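Local coordinates for protein oxidoreductase (Thermotoga maritima, PDB 1ZH8) that probably catalyses NADP-dependent interconversion of an alcohol and a carbonyl compound, as a member of the Gfo/Idh/MocA oxidoreductase family, at residues A[39-44]-A[294-299]; A[143-148]-A[288-293]; A[215-220]-A[332-337]. One frame throughout, in Å; residues are numbered along the deposited sequence.

Contact 1: A[39-44]-A[294-299]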
loop_
_atom_site.group_PDB
_atom_site.type_symbol
_atom_site.label_atom_id
_atom_site.label_comp_id
_atom_site.label_asym_id
_atom_site.label_seq_id
_atom_site.Cartn_x
_atom_site.Cartn_y
_atom_site.Cartn_z
ATOM N N LYS A 39 -1.841 -33.362 -21.574
ATOM C CA LYS A 39 -2.704 -34.016 -22.548
ATOM C C LYS A 39 -2.741 -33.221 -23.843
ATOM O O LYS A 39 -3.018 -33.770 -24.910
ATOM C CB LYS A 39 -4.124 -34.153 -22.000
ATOM C CG LYS A 39 -4.383 -35.362 -21.100
ATOM C CD LYS A 39 -5.877 -35.409 -20.714
ATOM C CE LYS A 39 -6.195 -36.544 -19.726
ATOM N NZ LYS A 39 -5.624 -37.867 -20.140
ATOM N N ASN A 40 -2.471 -31.921 -23.751
ATOM C CA ASN A 40 -2.433 -31.078 -24.942
ATOM C C ASN A 40 -1.062 -31.053 -25.598
ATOM O O ASN A 40 -0.889 -30.467 -26.659
ATOM C CB ASN A 40 -2.905 -29.666 -24.604
ATOM C CG ASN A 40 -4.411 -29.588 -24.436
ATOM O OD1 ASN A 40 -5.138 -30.542 -24.732
ATOM N ND2 ASN A 40 -4.890 -28.452 -23.964
ATOM N N LEU A 41 -0.095 -31.709 -24.962
ATOM C CA LEU A 41 1.277 -31.738 -25.440
ATOM C C LEU A 41 1.779 -33.162 -25.657
ATOM O O LEU A 41 2.958 -33.444 -25.442
ATOM C CB LEU A 41 2.186 -31.001 -24.452
ATOM C CG LEU A 41 1.837 -29.525 -24.255
ATOM C CD1 LEU A 41 2.628 -28.925 -23.102
ATOM C CD2 LEU A 41 2.087 -28.742 -25.532
ATOM N N SER A 42 0.908 -34.060 -26.105
ATOM C CA SER A 42 1.313 -35.467 -26.248
ATOM C C SER A 42 2.273 -35.677 -27.420
ATOM O O SER A 42 2.855 -36.744 -27.571
ATOM C CB SER A 42 0.105 -36.388 -26.369
ATOM O OG SER A 42 -0.739 -35.919 -27.388
ATOM N N HIS A 43 2.456 -34.652 -28.241
ATOM C CA HIS A 43 3.465 -34.731 -29.279
ATOM C C HIS A 43 4.872 -34.485 -28.713
ATOM O O HIS A 43 5.867 -34.763 -29.391
ATOM C CB HIS A 43 3.138 -33.783 -30.433
ATOM C CG HIS A 43 2.992 -32.359 -30.014
ATOM N ND1 HIS A 43 1.884 -31.893 -29.341
ATOM C CD2 HIS A 43 3.816 -31.295 -30.169
ATOM C CE1 HIS A 43 2.035 -30.602 -29.092
ATOM N NE2 HIS A 43 3.201 -30.217 -29.581
ATOM N N LEU A 44 4.947 -33.986 -27.471
ATOM C CA LEU A 44 6.226 -33.671 -26.811
ATOM C C LEU A 44 6.557 -34.568 -25.600
ATOM O O LEU A 44 7.738 -34.821 -25.293
ATOM C CB LEU A 44 6.259 -32.202 -26.364
ATOM C CG LEU A 44 5.937 -31.026 -27.303
ATOM C CD1 LEU A 44 6.116 -29.720 -26.530
ATOM C CD2 LEU A 44 6.806 -31.035 -28.549
ATOM N N GLU A 294 4.559 -23.550 -19.833
ATOM C CA GLU A 294 5.775 -23.885 -19.128
ATOM C C GLU A 294 6.312 -25.271 -19.523
ATOM O O GLU A 294 7.531 -25.477 -19.542
ATOM C CB GLU A 294 5.648 -23.696 -17.601
ATOM C CG GLU A 294 4.754 -24.682 -16.887
ATOM C CD GLU A 294 4.592 -24.381 -15.409
ATOM O OE1 GLU A 294 5.337 -23.529 -14.871
ATOM O OE2 GLU A 294 3.712 -25.008 -14.776
ATOM N N PHE A 295 5.427 -26.210 -19.855
ATOM C CA PHE A 295 5.879 -27.545 -20.272
ATOM C C PHE A 295 6.534 -27.496 -21.655
ATOM O O PHE A 295 7.530 -28.175 -21.915
ATOM C CB PHE A 295 4.752 -28.580 -20.221
ATOM C CG PHE A 295 4.596 -29.245 -18.871
ATOM C CD1 PHE A 295 5.498 -30.210 -18.446
ATOM C CD2 PHE A 295 3.530 -28.913 -18.032
ATOM C CE1 PHE A 295 5.365 -30.827 -17.188
ATOM C CE2 PHE A 295 3.377 -29.518 -16.782
ATOM C CZ PHE A 295 4.305 -30.486 -16.358
ATOM N N GLU A 296 5.986 -26.656 -22.520
ATOM C CA GLU A 296 6.580 -26.394 -23.807
ATOM C C GLU A 296 7.994 -25.854 -23.607
ATOM O O GLU A 296 8.928 -26.302 -24.276
ATOM C CB GLU A 296 5.718 -25.398 -24.602
ATOM C CG GLU A 296 4.394 -25.976 -25.112
ATOM C CD GLU A 296 3.478 -24.959 -25.843
ATOM O OE1 GLU A 296 3.867 -23.783 -26.039
ATOM O OE2 GLU A 296 2.349 -25.353 -26.227
ATOM N N ASP A 297 8.142 -24.917 -22.674
ATOM C CA ASP A 297 9.414 -24.233 -22.465
ATOM C C ASP A 297 10.465 -25.219 -21.935
ATOM O O ASP A 297 11.611 -25.255 -22.410
ATOM C CB ASP A 297 9.218 -23.029 -21.527
ATOM C CG ASP A 297 10.488 -22.214 -21.329
ATOM O OD1 ASP A 297 11.041 -21.681 -22.306
ATOM O OD2 ASP A 297 10.922 -22.080 -20.179
ATOM N N PHE A 298 10.041 -26.042 -20.980
ATOM C CA PHE A 298 10.856 -27.123 -20.424
ATOM C C PHE A 298 11.285 -28.121 -21.509
ATOM O O PHE A 298 12.427 -28.601 -21.509
ATOM C CB PHE A 298 10.043 -27.815 -19.338
ATOM C CG PHE A 298 10.643 -29.076 -18.803
ATOM C CD1 PHE A 298 11.797 -29.046 -18.030
ATOM C CD2 PHE A 298 10.010 -30.298 -19.020
ATOM C CE1 PHE A 298 12.331 -30.236 -17.483
ATOM C CE2 PHE A 298 10.520 -31.478 -18.485
ATOM C CZ PHE A 298 11.683 -31.444 -17.711
ATOM N N TYR A 299 10.380 -28.417 -22.442
ATOM C CA TYR A 299 10.729 -29.279 -23.547
ATOM C C TYR A 299 11.863 -28.673 -24.363
ATOM O O TYR A 299 12.768 -29.383 -24.807
ATOM C CB TYR A 299 9.531 -29.585 -24.463
ATOM C CG TYR A 299 9.960 -30.417 -25.656
ATOM C CD1 TYR A 299 10.003 -31.806 -25.577
ATOM C CD2 TYR A 299 10.380 -29.808 -26.849
ATOM C CE1 TYR A 299 10.436 -32.580 -26.658
ATOM C CE2 TYR A 299 10.814 -30.571 -27.939
ATOM C CZ TYR A 299 10.836 -31.955 -27.833
ATOM O OH TYR A 299 11.250 -32.713 -28.897
HETATM O O HOH W 1 2.523 -27.114 -28.627
#
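Leu-44 lays its side chain over one face of the Tyr-299 ring, and this packing, with the neighbouring Leu-41, accounts for most of the buried surface. The methyl CD2 of Leu-44 stands 4.0 Å from the centroid of the Tyr-299 ring and only 8° off the ring normal, a CH-pi contact over the middle of the face. Its other atoms spread toward the root of the ring: CB of Leu-44 lies 3.8 Å from CD1 of Tyr-299, while CD1 of Leu-44 sits near CB and CG. A branched aliphatic chain suits this place because two methyls and CB can cover both the ring and its stem. The chi1 of Tyr-299, 176°, sets CG opposite its backbone N; the two side chains cross at about a right angle, and the phenol OH passes on to bond with Arg-17 O.

Leu-41 meets the preceding turn of the helix with both branches. Its CD1 touches CB of Phe-295 at 3.6 Å, and its CD2 rests on the Glu-296 stem, 3.6 Å from CG. The two leucines are brought to the same side by a tight turn, in which Leu-44 N bonds to Leu-41 O. Glu-296 suits the margin: its methylenes pack against Leu-41, whereas OE2 accepts a hydrogen bond from a water, 3.0 Å away, that is also weakly bonded to His-43 NE2.

Thus the loop between helix 28-39 and strand 45-51 of the Rossmann domain lies against helix 290-303, whose Phe-295 and Phe-298 pack on strands 85-88 and 108-112.

Contact 2: A[143-148]-A[288-293]. With NAP (NADP nicotinamide-adenine-dinucleotide phosphate), chain D; EDO (1,2-ethanediol), chain E.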
loop_
_atom_site.group_PDB
_atom_site.type_symbol
_atom_site.label_atom_id
_atom_site.label_comp_id
_atom_site.label_asym_id
_atom_site.label_seq_id
_atom_site.Cartn_x
_atom_site.Cartn_y
_atom_site.Cartn_z
ATOM N N ARG A 143 5.379 -16.769 -14.731
ATOM C CA ARG A 143 6.335 -16.296 -15.744
ATOM C C ARG A 143 5.881 -16.553 -17.169
ATOM O O ARG A 143 6.562 -16.183 -18.129
ATOM C CB ARG A 143 7.695 -16.949 -15.547
ATOM C CG ARG A 143 8.711 -16.012 -15.036
ATOM C CD ARG A 143 9.865 -16.784 -14.456
ATOM N NE ARG A 143 10.091 -16.156 -13.191
ATOM C CZ ARG A 143 10.359 -16.769 -12.059
ATOM N NH1 ARG A 143 10.491 -18.078 -11.988
ATOM N NH2 ARG A 143 10.510 -16.024 -10.986
ATOM N N HIS A 144 4.739 -17.210 -17.309
ATOM C CA HIS A 144 4.277 -17.584 -18.631
ATOM C C HIS A 144 2.882 -17.062 -18.875
ATOM O O HIS A 144 2.233 -17.518 -19.813
ATOM C CB HIS A 144 4.276 -19.105 -18.772
ATOM C CG HIS A 144 5.609 -19.740 -18.530
ATOM N ND1 HIS A 144 6.472 -20.071 -19.555
ATOM C CD2 HIS A 144 6.220 -20.120 -17.386
ATOM C CE1 HIS A 144 7.559 -20.626 -19.052
ATOM N NE2 HIS A 144 7.428 -20.674 -17.738
ATOM N N VAL A 145 2.422 -16.130 -18.027
ATOM C CA VAL A 145 1.062 -15.600 -18.137
ATOM C C VAL A 145 1.065 -14.392 -19.108
ATOM O O VAL A 145 1.770 -13.419 -18.879
ATOM C CB VAL A 145 0.448 -15.281 -16.716
ATOM C CG1 VAL A 145 -0.881 -14.521 -16.816
ATOM C CG2 VAL A 145 0.253 -16.583 -15.858
ATOM N N PRO A 146 0.309 -14.461 -20.211
ATOM C CA PRO A 146 0.480 -13.399 -21.234
ATOM C C PRO A 146 0.185 -11.967 -20.764
ATOM O O PRO A 146 0.870 -11.039 -21.192
ATOM C CB PRO A 146 -0.469 -13.817 -22.361
ATOM C CG PRO A 146 -1.415 -14.808 -21.732
ATOM C CD PRO A 146 -0.671 -15.482 -20.621
ATOM N N ALA A 147 -0.787 -11.797 -19.869
ATOM C CA ALA A 147 -1.126 -10.483 -19.327
ATOM C C ALA A 147 0.089 -9.803 -18.737
ATOM O O ALA A 147 0.259 -8.583 -18.888
ATOM C CB ALA A 147 -2.213 -10.597 -18.271
ATOM N N PHE A 148 0.924 -10.583 -18.051
ATOM C CA PHE A 148 2.125 -10.030 -17.414
ATOM C C PHE A 148 3.171 -9.657 -18.469
ATOM O O PHE A 148 3.787 -8.594 -18.378
ATOM C CB PHE A 148 2.708 -10.973 -16.341
ATOM C CG PHE A 148 1.726 -11.340 -15.252
ATOM C CD1 PHE A 148 0.847 -10.395 -14.732
ATOM C CD2 PHE A 148 1.684 -12.627 -14.749
ATOM C CE1 PHE A 148 -0.048 -10.726 -13.739
ATOM C CE2 PHE A 148 0.772 -12.973 -13.745
ATOM C CZ PHE A 148 -0.085 -12.021 -13.241
ATOM N N GLU A 288 -4.450 -18.012 -22.507
ATOM C CA GLU A 288 -3.529 -19.136 -22.707
ATOM C C GLU A 288 -3.386 -19.991 -21.462
ATOM O O GLU A 288 -3.621 -19.536 -20.358
ATOM C CB GLU A 288 -2.149 -18.627 -23.096
ATOM C CG GLU A 288 -2.101 -17.894 -24.401
ATOM C CD GLU A 288 -0.716 -17.872 -24.972
ATOM O OE1 GLU A 288 -0.203 -18.961 -25.331
ATOM O OE2 GLU A 288 -0.147 -16.764 -25.062
ATOM N N ASN A 289 -2.989 -21.239 -21.640
ATOM C CA ASN A 289 -2.754 -22.107 -20.504
ATOM C C ASN A 289 -1.281 -21.958 -20.148
ATOM O O ASN A 289 -0.421 -22.334 -20.939
ATOM C CB ASN A 289 -3.130 -23.563 -20.841
ATOM C CG ASN A 289 -2.885 -24.519 -19.679
ATOM O OD1 ASN A 289 -1.855 -24.447 -18.993
ATOM N ND2 ASN A 289 -3.828 -25.419 -19.453
ATOM N N SER A 290 -0.991 -21.387 -18.980
ATOM C CA SER A 290 0.386 -21.144 -18.566
ATOM C C SER A 290 1.143 -22.418 -18.183
ATOM O O SER A 290 2.362 -22.487 -18.363
ATOM C CB SER A 290 0.440 -20.131 -17.411
ATOM O OG SER A 290 -0.343 -20.558 -16.304
ATOM N N TYR A 291 0.431 -23.414 -17.651
ATOM C CA TYR A 291 1.027 -24.720 -17.359
ATOM C C TYR A 291 1.472 -25.390 -18.647
ATOM O O TYR A 291 2.549 -25.976 -18.720
ATOM C CB TYR A 291 0.031 -25.614 -16.611
ATOM C CG TYR A 291 -0.498 -24.952 -15.369
ATOM C CD1 TYR A 291 0.276 -24.915 -14.205
ATOM C CD2 TYR A 291 -1.748 -24.314 -15.367
ATOM C CE1 TYR A 291 -0.185 -24.279 -13.061
ATOM C CE2 TYR A 291 -2.225 -23.673 -14.217
ATOM C CZ TYR A 291 -1.431 -23.665 -13.075
ATOM O OH TYR A 291 -1.877 -23.069 -11.931
ATOM N N GLN A 292 0.643 -25.281 -19.675
ATOM C CA GLN A 292 0.987 -25.836 -20.964
ATOM C C GLN A 292 2.214 -25.110 -21.485
ATOM O O GLN A 292 3.145 -25.732 -21.999
ATOM C CB GLN A 292 -0.180 -25.661 -21.923
ATOM C CG GLN A 292 0.016 -26.317 -23.253
ATOM C CD GLN A 292 -1.205 -26.168 -24.126
ATOM O OE1 GLN A 292 -2.343 -26.352 -23.673
ATOM N NE2 GLN A 292 -0.982 -25.818 -25.388
ATOM N N LYS A 293 2.206 -23.791 -21.326
ATOM C CA LYS A 293 3.277 -22.957 -21.818
ATOM C C LYS A 293 4.606 -23.274 -21.131
ATOM O O LYS A 293 5.658 -23.297 -21.782
ATOM C CB LYS A 293 2.903 -21.484 -21.693
ATOM C CG LYS A 293 2.181 -20.971 -22.913
ATOM C CD LYS A 293 2.091 -19.462 -22.863
ATOM C CE LYS A 293 3.286 -18.785 -23.541
ATOM N NZ LYS A 293 3.327 -17.307 -23.252
HETATM P PA NAP D . -1.467 -32.131 -2.757
HETATM O O1A NAP D . -2.836 -32.287 -3.315
HETATM O O2A NAP D . -1.377 -32.445 -1.322
HETATM O O5B NAP D . -0.460 -33.000 -3.653
HETATM C C5B NAP D . 0.692 -33.571 -3.079
HETATM C C4B NAP D . 0.799 -35.001 -3.572
HETATM O O4B NAP D . 2.057 -35.554 -3.208
HETATM C C3B NAP D . -0.263 -35.900 -2.950
HETATM O O3B NAP D . -0.614 -36.804 -3.956
HETATM C C2B NAP D . 0.530 -36.586 -1.851
HETATM O O2B NAP D . 0.102 -37.774 -1.193
HETATM C C1B NAP D . 1.841 -36.805 -2.574
HETATM N N9A NAP D . 2.915 -37.114 -1.633
HETATM C C8A NAP D . 3.067 -36.668 -0.339
HETATM N N7A NAP D . 4.211 -37.191 0.153
HETATM C C5A NAP D . 4.781 -37.965 -0.808
HETATM C C6A NAP D . 5.938 -38.731 -0.852
HETATM N N6A NAP D . 6.728 -38.821 0.205
HETATM N N1A NAP D . 6.274 -39.404 -1.997
HETATM C C2A NAP D . 5.450 -39.335 -3.094
HETATM N N3A NAP D . 4.300 -38.588 -3.057
HETATM C C4A NAP D . 3.976 -37.915 -1.935
HETATM O O3 NAP D . -0.999 -30.617 -2.962
HETATM P PN NAP D . -0.951 -29.870 -4.384
HETATM O O1N NAP D . -1.105 -30.776 -5.567
HETATM O O2N NAP D . -1.823 -28.732 -4.127
HETATM O O5D NAP D . 0.549 -29.288 -4.472
HETATM C C5D NAP D . 1.673 -30.044 -4.889
HETATM C C4D NAP D . 2.722 -29.092 -5.460
HETATM O O4D NAP D . 2.134 -28.345 -6.519
HETATM C C3D NAP D . 3.178 -28.076 -4.408
HETATM O O3D NAP D . 4.567 -27.859 -4.490
HETATM C C2D NAP D . 2.451 -26.800 -4.756
HETATM O O2D NAP D . 3.177 -25.642 -4.396
HETATM C C1D NAP D . 2.272 -26.952 -6.260
HETATM N N1N NAP D . 1.109 -26.201 -6.724
HETATM C C2N NAP D . 1.303 -25.238 -7.672
HETATM C C3N NAP D . 0.230 -24.478 -8.147
HETATM C C7N NAP D . 0.401 -23.577 -9.346
HETATM O O7N NAP D . -0.724 -22.826 -9.733
HETATM N N7N NAP D . 1.568 -23.503 -10.015
HETATM C C4N NAP D . -1.055 -24.722 -7.643
HETATM C C5N NAP D . -1.249 -25.722 -6.681
HETATM C C6N NAP D . -0.151 -26.459 -6.225
HETATM P P2B NAP D . -0.993 -38.894 -1.565
HETATM O O1X NAP D . -0.417 -39.951 -2.483
HETATM O O2X NAP D . -2.193 -38.281 -2.250
HETATM O O3X NAP D . -1.369 -39.495 -0.227
HETATM C C1 EDO E . 7.598 -17.572 -23.151
HETATM O O1 EDO E . 6.704 -18.456 -22.444
HETATM C C2 EDO E . 6.895 -16.241 -23.421
HETATM O O2 EDO E . 7.849 -15.284 -23.901
#
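His-144 and Lys-293 meet CB to CB at 4.0 Å, and from there the lysine chain runs past the carbonyl O of His-144. CG only leads on, and CD of Lys-293 lies 3.6 Å from that oxygen. A bend at chi3 (90°) keeps the chain beside this carbonyl, and CE then passes 3.6 Å from O1 of a bound ethanediol, which is weakly hydrogen-bonded to His-144 ND1. At the tip, NZ lies 3.6 Å from His-144 O and makes a long salt bridge of 4.0 Å to Glu-288 OE2. Lysine fits here because its methylenes pack while its ammonium remains near a carbonyl and a carboxylate. Glu-288 in turn leans on the ring of Pro-146, and CG2 of Val-145 touches CB of Ser-290 at 3.9 Å. Ser-290 points its hydroxyl to Asn-141.

Asn-289 is the N-cap of the helix, its OD1 accepting from Gln-292 N at 2.7 Å with the donor 50° out of the carbonyl plane. Two residues after the cap, Tyr-291 turns away from the 143-148 segment into the nicotinamide end of the NADP pocket, where its OH donates a hydrogen bond, of doubtfully short length, to the carboxamide O7N. A phenylalanine in place of Tyr-291 lacks the hydroxyl and would probably leave O7N without this donor and the carboxamide freer to turn.

The contact joins the starts of helices 146-156 and 290-303. Asn-289, Tyr-291 and Gln-292 at the start of the second helix pack against Ala-37 of helix 28-39, while Phe-148 of the first helix reaches helix 195-211.

Contact 3: A[215-220]-A[332-337]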
loop_
_atom_site.group_PDB
_atom_site.type_symbol
_atom_site.label_atom_id
_atom_site.label_comp_id
_atom_site.label_asym_id
_atom_site.label_seq_id
_atom_site.Cartn_x
_atom_site.Cartn_y
_atom_site.Cartn_z
ATOM N N GLU A 215 14.909 -4.159 -4.444
ATOM C CA GLU A 215 16.043 -3.816 -3.571
ATOM C C GLU A 215 15.764 -4.034 -2.089
ATOM O O GLU A 215 16.544 -4.671 -1.391
ATOM C CB GLU A 215 16.486 -2.379 -3.794
ATOM C CG GLU A 215 17.732 -2.005 -2.982
ATOM C CD GLU A 215 18.122 -0.542 -3.097
ATOM O OE1 GLU A 215 18.537 -0.139 -4.195
ATOM O OE2 GLU A 215 18.042 0.196 -2.088
ATOM N N TRP A 216 14.667 -3.472 -1.599
ATOM C CA TRP A 216 14.340 -3.596 -0.190
ATOM C C TRP A 216 12.839 -3.661 -0.025
ATOM O O TRP A 216 12.094 -3.124 -0.856
ATOM C CB TRP A 216 14.935 -2.436 0.635
ATOM C CG TRP A 216 14.387 -1.084 0.283
ATOM C CD1 TRP A 216 14.969 -0.154 -0.531
ATOM C CD2 TRP A 216 13.150 -0.494 0.742
ATOM N NE1 TRP A 216 14.178 0.976 -0.610
ATOM C CE2 TRP A 216 13.054 0.786 0.154
ATOM C CE3 TRP A 216 12.119 -0.924 1.594
ATOM C CZ2 TRP A 216 11.959 1.635 0.379
ATOM C CZ3 TRP A 216 11.029 -0.072 1.813
ATOM C CH2 TRP A 216 10.966 1.185 1.212
ATOM N N ILE A 217 12.419 -4.302 1.060
ATOM C CA ILE A 217 11.023 -4.384 1.436
ATOM C C ILE A 217 10.886 -4.041 2.895
ATOM O O ILE A 217 11.852 -4.131 3.655
ATOM C CB ILE A 217 10.464 -5.793 1.233
ATOM C CG1 ILE A 217 11.245 -6.796 2.082
ATOM C CG2 ILE A 217 10.599 -6.207 -0.196
ATOM C CD1 ILE A 217 10.775 -6.930 3.514
ATOM N N SER A 218 9.663 -3.687 3.283
ATOM C CA SER A 218 9.295 -3.471 4.671
ATOM C C SER A 218 7.864 -3.981 4.721
ATOM O O SER A 218 7.035 -3.550 3.936
ATOM C CB SER A 218 9.380 -1.973 4.987
ATOM O OG SER A 218 8.805 -1.644 6.244
ATOM N N ALA A 219 7.550 -4.921 5.599
ATOM C CA ALA A 219 6.250 -5.572 5.515
ATOM C C ALA A 219 5.730 -6.015 6.854
ATOM O O ALA A 219 6.499 -6.242 7.788
ATOM C CB ALA A 219 6.325 -6.775 4.560
ATOM N N VAL A 220 4.416 -6.171 6.945
ATOM C CA VAL A 220 3.809 -6.712 8.159
ATOM C C VAL A 220 2.926 -7.927 7.805
ATOM O O VAL A 220 2.025 -7.832 6.970
ATOM C CB VAL A 220 3.063 -5.599 8.959
ATOM C CG1 VAL A 220 2.091 -4.878 8.074
ATOM C CG2 VAL A 220 2.343 -6.156 10.171
ATOM N N ASN A 332 10.388 -3.787 9.579
ATOM C CA ASN A 332 11.754 -3.318 9.404
ATOM C C ASN A 332 12.219 -3.455 7.957
ATOM O O ASN A 332 11.780 -4.351 7.218
ATOM C CB ASN A 332 12.700 -4.073 10.343
ATOM C CG ASN A 332 12.498 -3.685 11.791
ATOM O OD1 ASN A 332 12.749 -2.547 12.187
ATOM N ND2 ASN A 332 12.034 -4.626 12.588
ATOM N N LYS A 333 13.127 -2.576 7.561
ATOM C CA LYS A 333 13.614 -2.567 6.193
ATOM C C LYS A 333 14.500 -3.788 5.990
ATOM O O LYS A 333 15.400 -4.035 6.771
ATOM C CB LYS A 333 14.362 -1.268 5.943
ATOM C CG LYS A 333 14.738 -0.983 4.524
ATOM C CD LYS A 333 15.613 0.268 4.502
ATOM C CE LYS A 333 15.698 0.810 3.105
ATOM N NZ LYS A 333 16.207 2.208 3.101
ATOM N N VAL A 334 14.200 -4.592 4.981
ATOM C CA VAL A 334 15.047 -5.728 4.678
ATOM C C VAL A 334 15.545 -5.598 3.245
ATOM O O VAL A 334 14.751 -5.470 2.322
ATOM C CB VAL A 334 14.304 -7.064 4.821
ATOM C CG1 VAL A 334 15.254 -8.237 4.483
ATOM C CG2 VAL A 334 13.693 -7.210 6.222
ATOM N N PHE A 335 16.861 -5.604 3.073
ATOM C CA PHE A 335 17.470 -5.607 1.753
ATOM C C PHE A 335 17.501 -7.053 1.252
ATOM O O PHE A 335 18.188 -7.922 1.819
ATOM C CB PHE A 335 18.880 -5.021 1.818
ATOM C CG PHE A 335 18.911 -3.530 2.056
ATOM C CD1 PHE A 335 18.870 -2.639 0.985
ATOM C CD2 PHE A 335 18.986 -3.015 3.349
ATOM C CE1 PHE A 335 18.906 -1.270 1.192
ATOM C CE2 PHE A 335 19.008 -1.627 3.560
ATOM C CZ PHE A 335 18.974 -0.753 2.464
ATOM N N VAL A 336 16.751 -7.300 0.185
ATOM C CA VAL A 336 16.540 -8.648 -0.332
ATOM C C VAL A 336 17.828 -9.387 -0.678
ATOM O O VAL A 336 17.964 -10.562 -0.368
ATOM C CB VAL A 336 15.583 -8.648 -1.541
ATOM C CG1 VAL A 336 15.352 -10.076 -2.023
ATOM C CG2 VAL A 336 14.252 -8.021 -1.149
ATOM N N SER A 337 18.771 -8.701 -1.312
ATOM C CA SER A 337 20.100 -9.276 -1.526
ATOM C C SER A 337 20.700 -10.030 -0.334
ATOM O O SER A 337 21.340 -11.052 -0.542
ATOM C CB SER A 337 21.083 -8.208 -1.961
ATOM O OG SER A 337 20.931 -7.997 -3.345
HETATM O O HOH W 2 18.834 -5.972 -1.991
#
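Strands 214-222 and 334-335 run antiparallel, with Ile-217 and Val-334 as a hydrogen-bonded pair (Ile-217 N to Val-334 O 2.9 Å, Val-334 N to Ile-217 O 2.7 Å) and Trp-216 and Phe-335 as a non-hydrogen-bonded one. Val-336 N extends the ladder to Glu-215 O at 3.1 Å, although from 35° above the carbonyl plane.

Lys-333 lies extended over one face of the Trp-216 indole: CE is 3.6 Å from the centroid of the five-membered ring, and NZ, 4.4 Å from it, forms a cation-pi contact and also bonds to Ala-330 O of the second subunit. The indole, its NE1 bonded to Glu-239, makes an offset edge-to-face pair with Phe-335, its edge toward the phenyl face, planes at 64°. Through the backbone pairing, strand 334-335 forms an outermost strand, within this chain, of the large mixed sheet characteristic of the C-terminal domain in Gfo/Idh/MocA proteins, at the subunit interface, where Ser-218 OG bonds to Ser-218 of the second subunit.

On the opposite face, Ile-217 holds CG1 between the backbone N and the carbonyl carbon (chi1 60°), bringing CD1 to 3.8 Å from CB of Val-334. Beta-branched Ile-217 and Val-334 suit the pair's extended backbone. Ile-217 also packs on Val-336, already in the 3-10 turn, and on Phe-322 and Ala-325 of helix 313-329.

How the contacts relate
From the N terminus, contact 1 opens in the loop after helix 28-39, and it closes only when helix 290-303 returns to the Rossmann domain. Contact 2 opens later, at 143-148, and closes at 288-293, so its loop falls wholly within the first. Both end on helix 290-303 and touch: His-144 packs on Glu-294 and Asp-297, and Gln-292 on Leu-41. Contact 3 starts at 215-220, inside both loops, but closes near the C terminus at 332-337, and therefore crosses them. Its centre is about 37 Å from that of contact 1. Contact 1 ties helix 290-303 to the nucleotide-binding domain, contact 2 joins its start to that of helix 146-156, and contact 3 fastens the chain's end to the C-terminal sheet.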